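Local coordinates for protein UL37 (Suid herpesvirus 1, PDB 4K70) that serves as an inner tegument protein of a herpesvirus, probably controlling the trafficking of viral particles, this chain being its N-terminal half, at residues Arg444-Ala452 against Ser463-Leu473. Numbering follows the deposited sequence.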
loop_
_atom_site.group_PDB
_atom_site.type_symbol
_atom_site.label_atom_id
_atom_site.label_comp_id
_atom_site.label_asym_id
_atom_site.label_seq_id
_atom_site.Cartn_x
_atom_site.Cartn_y
_atom_site.Cartn_z
ATOM N N ARG A 444 0.767 -20.486 -13.385
ATOM C CA ARG A 444 0.534 -21.929 -13.394
ATOM C C ARG A 444 0.503 -22.477 -14.819
ATOM O O ARG A 444 1.122 -23.506 -15.107
ATOM C CB ARG A 444 -0.772 -22.267 -12.663
ATOM C CG ARG A 444 -1.184 -23.734 -12.735
ATOM C CD ARG A 444 -2.566 -23.957 -12.130
ATOM N NE ARG A 444 -3.028 -25.325 -12.353
ATOM C CZ ARG A 444 -3.659 -25.728 -13.454
ATOM N NH1 ARG A 444 -3.914 -24.862 -14.428
ATOM N NH2 ARG A 444 -4.032 -26.995 -13.584
ATOM N N ALA A 445 -0.203 -21.789 -15.714
ATOM C CA ALA A 445 -0.228 -22.194 -17.123
ATOM C C ALA A 445 1.184 -22.276 -17.711
ATOM O O ALA A 445 1.501 -23.205 -18.452
ATOM C CB ALA A 445 -1.080 -21.245 -17.935
ATOM N N ALA A 446 2.026 -21.303 -17.376
ATOM C CA ALA A 446 3.409 -21.287 -17.839
ATOM C C ALA A 446 4.211 -22.475 -17.305
ATOM O O ALA A 446 4.938 -23.121 -18.059
ATOM C CB ALA A 446 4.080 -19.978 -17.468
ATOM N N LEU A 447 4.081 -22.754 -16.009
ATOM C CA LEU A 447 4.788 -23.876 -15.391
ATOM C C LEU A 447 4.356 -25.212 -15.990
ATOM O O LEU A 447 5.189 -26.069 -16.274
ATOM C CB LEU A 447 4.584 -23.891 -13.876
ATOM C CG LEU A 447 5.378 -24.920 -13.059
ATOM C CD1 LEU A 447 6.837 -24.949 -13.461
ATOM C CD2 LEU A 447 5.256 -24.640 -11.573
ATOM N N LEU A 448 3.053 -25.383 -16.195
ATOM C CA LEU A 448 2.536 -26.632 -16.746
ATOM C C LEU A 448 2.931 -26.859 -18.206
ATOM O O LEU A 448 3.011 -28.003 -18.654
ATOM C CB LEU A 448 1.019 -26.702 -16.592
ATOM C CG LEU A 448 0.524 -26.929 -15.168
ATOM C CD1 LEU A 448 -0.997 -27.016 -15.150
ATOM C CD2 LEU A 448 1.159 -28.191 -14.591
ATOM N N ARG A 449 3.164 -25.780 -18.951
ATOM C CA ARG A 449 3.685 -25.905 -20.309
ATOM C C ARG A 449 5.085 -26.515 -20.276
ATOM O O ARG A 449 5.452 -27.313 -21.139
ATOM C CB ARG A 449 3.722 -24.549 -21.023
ATOM C CG ARG A 449 2.336 -23.981 -21.406
ATOM C CD ARG A 449 2.477 -22.847 -22.416
ATOM N NE ARG A 449 3.119 -21.656 -21.849
ATOM C CZ ARG A 449 2.458 -20.674 -21.245
ATOM N NH1 ARG A 449 1.139 -20.739 -21.120
ATOM N NH2 ARG A 449 3.108 -19.625 -20.763
ATOM N N GLU A 450 5.874 -26.141 -19.275
ATOM C CA GLU A 450 7.213 -26.703 -19.147
ATOM C C GLU A 450 7.138 -28.148 -18.672
ATOM O O GLU A 450 7.931 -28.993 -19.101
ATOM C CB GLU A 450 8.084 -25.857 -18.213
ATOM C CG GLU A 450 8.284 -24.436 -18.702
ATOM C CD GLU A 450 8.832 -24.373 -20.120
ATOM O OE1 GLU A 450 9.132 -25.439 -20.713
ATOM O OE2 GLU A 450 8.973 -23.245 -20.645
ATOM N N VAL A 451 6.180 -28.428 -17.794
ATOM C CA VAL A 451 5.948 -29.793 -17.348
ATOM C C VAL A 451 5.516 -30.662 -18.531
ATOM O O VAL A 451 6.022 -31.769 -18.716
ATOM C CB VAL A 451 4.899 -29.859 -16.241
ATOM C CG1 VAL A 451 4.562 -31.303 -15.919
ATOM C CG2 VAL A 451 5.406 -29.144 -14.993
ATOM N N ALA A 452 4.598 -30.145 -19.343
ATOM C CA ALA A 452 4.127 -30.873 -20.518
ATOM C C ALA A 452 5.239 -31.088 -21.545
ATOM O O ALA A 452 5.245 -32.095 -22.249
ATOM C CB ALA A 452 2.944 -30.167 -21.150
ATOM N N SER A 463 2.732 -37.064 -15.359
ATOM C CA SER A 463 3.888 -37.239 -14.502
ATOM C C SER A 463 3.535 -36.971 -13.051
ATOM O O SER A 463 2.546 -36.305 -12.753
ATOM C CB SER A 463 5.025 -36.316 -14.954
ATOM O OG SER A 463 4.601 -34.964 -15.000
ATOM N N ALA A 464 4.340 -37.518 -12.149
ATOM C CA ALA A 464 4.225 -37.206 -10.733
ATOM C C ALA A 464 4.583 -35.737 -10.531
ATOM O O ALA A 464 4.063 -35.077 -9.634
ATOM C CB ALA A 464 5.152 -38.093 -9.921
ATOM N N ALA A 465 5.479 -35.243 -11.381
ATOM C CA ALA A 465 5.874 -33.842 -11.375
ATOM C C ALA A 465 4.648 -32.953 -11.535
ATOM O O ALA A 465 4.460 -32.006 -10.782
ATOM C CB ALA A 465 6.876 -33.574 -12.483
ATOM N N ARG A 466 3.813 -33.282 -12.514
ATOM C CA ARG A 466 2.572 -32.557 -12.747
ATOM C C ARG A 466 1.681 -32.531 -11.507
ATOM O O ARG A 466 1.084 -31.508 -11.181
ATOM C CB ARG A 466 1.811 -33.168 -13.924
ATOM C CG ARG A 466 0.455 -32.531 -14.164
ATOM C CD ARG A 466 -0.139 -32.989 -15.483
ATOM N NE ARG A 466 0.691 -32.609 -16.625
ATOM C CZ ARG A 466 0.458 -31.557 -17.406
ATOM N NH1 ARG A 466 -0.588 -30.775 -17.179
ATOM N NH2 ARG A 466 1.264 -31.293 -18.423
ATOM N N GLU A 467 1.595 -33.654 -10.812
ATOM C CA GLU A 467 0.679 -33.753 -9.687
ATOM C C GLU A 467 1.211 -33.009 -8.470
ATOM O O GLU A 467 0.446 -32.377 -7.733
ATOM C CB GLU A 467 0.421 -35.214 -9.341
ATOM C CG GLU A 467 -0.867 -35.431 -8.578
ATOM C CD GLU A 467 -1.019 -36.855 -8.085
ATOM O OE1 GLU A 467 -0.603 -37.795 -8.806
ATOM O OE2 GLU A 467 -1.556 -37.030 -6.969
ATOM N N ALA A 468 2.523 -33.086 -8.254
ATOM C CA ALA A 468 3.157 -32.375 -7.143
ATOM C C ALA A 468 3.036 -30.858 -7.314
ATOM O O ALA A 468 2.583 -30.158 -6.413
ATOM C CB ALA A 468 4.609 -32.779 -7.021
ATOM N N LEU A 469 3.438 -30.364 -8.481
ATOM C CA LEU A 469 3.403 -28.933 -8.767
ATOM C C LEU A 469 1.984 -28.359 -8.730
ATOM O O LEU A 469 1.769 -27.267 -8.194
ATOM C CB LEU A 469 4.102 -28.638 -10.102
ATOM C CG LEU A 469 5.620 -28.845 -10.030
ATOM C CD1 LEU A 469 6.288 -28.852 -11.412
ATOM C CD2 LEU A 469 6.252 -27.786 -9.122
ATOM N N ASN A 470 1.020 -29.096 -9.287
ATOM C CA ASN A 470 -0.401 -28.724 -9.202
ATOM C C ASN A 470 -0.882 -28.615 -7.763
ATOM O O ASN A 470 -1.639 -27.710 -7.417
ATOM C CB ASN A 470 -1.285 -29.738 -9.938
ATOM C CG ASN A 470 -1.462 -29.402 -11.401
ATOM O OD1 ASN A 470 -1.412 -28.235 -11.786
ATOM N ND2 ASN A 470 -1.679 -30.424 -12.228
ATOM N N THR A 471 -0.451 -29.557 -6.934
ATOM C CA THR A 471 -0.813 -29.561 -5.525
ATOM C C THR A 471 -0.227 -28.345 -4.816
ATOM O O THR A 471 -0.887 -27.710 -3.990
ATOM C CB THR A 471 -0.320 -30.848 -4.842
ATOM O OG1 THR A 471 -0.991 -31.974 -5.423
ATOM C CG2 THR A 471 -0.590 -30.809 -3.342
ATOM N N TRP A 472 1.016 -28.023 -5.147
ATOM C CA TRP A 472 1.685 -26.871 -4.565
ATOM C C TRP A 472 1.014 -25.557 -4.966
ATOM O O TRP A 472 0.724 -24.711 -4.125
ATOM C CB TRP A 472 3.143 -26.856 -5.000
ATOM C CG TRP A 472 3.897 -25.721 -4.426
ATOM C CD1 TRP A 472 4.139 -25.482 -3.105
ATOM C CD2 TRP A 472 4.523 -24.660 -5.151
ATOM N NE1 TRP A 472 4.875 -24.330 -2.961
ATOM C CE2 TRP A 472 5.126 -23.808 -4.200
ATOM C CE3 TRP A 472 4.636 -24.350 -6.508
ATOM C CZ2 TRP A 472 5.830 -22.665 -4.568
ATOM C CZ3 TRP A 472 5.339 -23.220 -6.870
ATOM C CH2 TRP A 472 5.925 -22.386 -5.902
ATOM N N LEU A 473 0.771 -25.397 -6.260
ATOM C CA LEU A 473 0.216 -24.159 -6.787
ATOM C C LEU A 473 -1.212 -23.930 -6.318
ATOM O O LEU A 473 -1.643 -22.786 -6.149
ATOM C CB LEU A 473 0.241 -24.181 -8.309
ATOM C CG LEU A 473 1.603 -24.188 -8.994
ATOM C CD1 LEU A 473 1.427 -24.428 -10.486
ATOM C CD2 LEU A 473 2.308 -22.873 -8.743
HETATM O O HOH W 1 -3.029 -26.388 -9.161
#
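S463 OG, 3.8 Å from V451 CG1 across the contact, is gripped twice: R466 N donates to it (3.1 Å, N-H...O angle 154°) and E455 hydrogen-bonds it from the other helix. It is the N-cap of helix 464-481, which packs against helix 438-458 as an antiparallel helical hairpin, the segment axes 10.0 Å apart and at 168°. The hairpin belongs to the helical N-terminal half of UL37 and lies away from the metal-binding sites of the chain.

Between the helices, apolar branches meet. V451 and L469 lie alongside each other, pointing opposite ways, with CG2 of the valine 3.7 Å from CD1 of the leucine, while L447 CD2 meets both L469 CD2 and L473 CD1, its side chain roughly perpendicular to that of L469. F31 of helix 20-32 touches L469, and W78 of helix 63-78 touches L473, so these two helices pack on the leucines of helix 464-481.

On one side of this row lie two arginines, one from each helix. The chain of R466 leaves with CG anti to the backbone N and bends at chi3 (-62°), bringing its guanidinium across to helix 438-458. There L448 CD2 lies over one face, A452 CB sits at the edge 3.4 Å from NH2, and E455 forms a salt bridge with NE. R444, extended from CG to NE, lays its CG against L473 CD1, and L448 CD1 lies over the centre of one face of its guanidinium. Its NE makes a weak, bent bond to N470 OD1, and a water that donates to N470 O (2.6 Å) also accepts weakly from R444 NE.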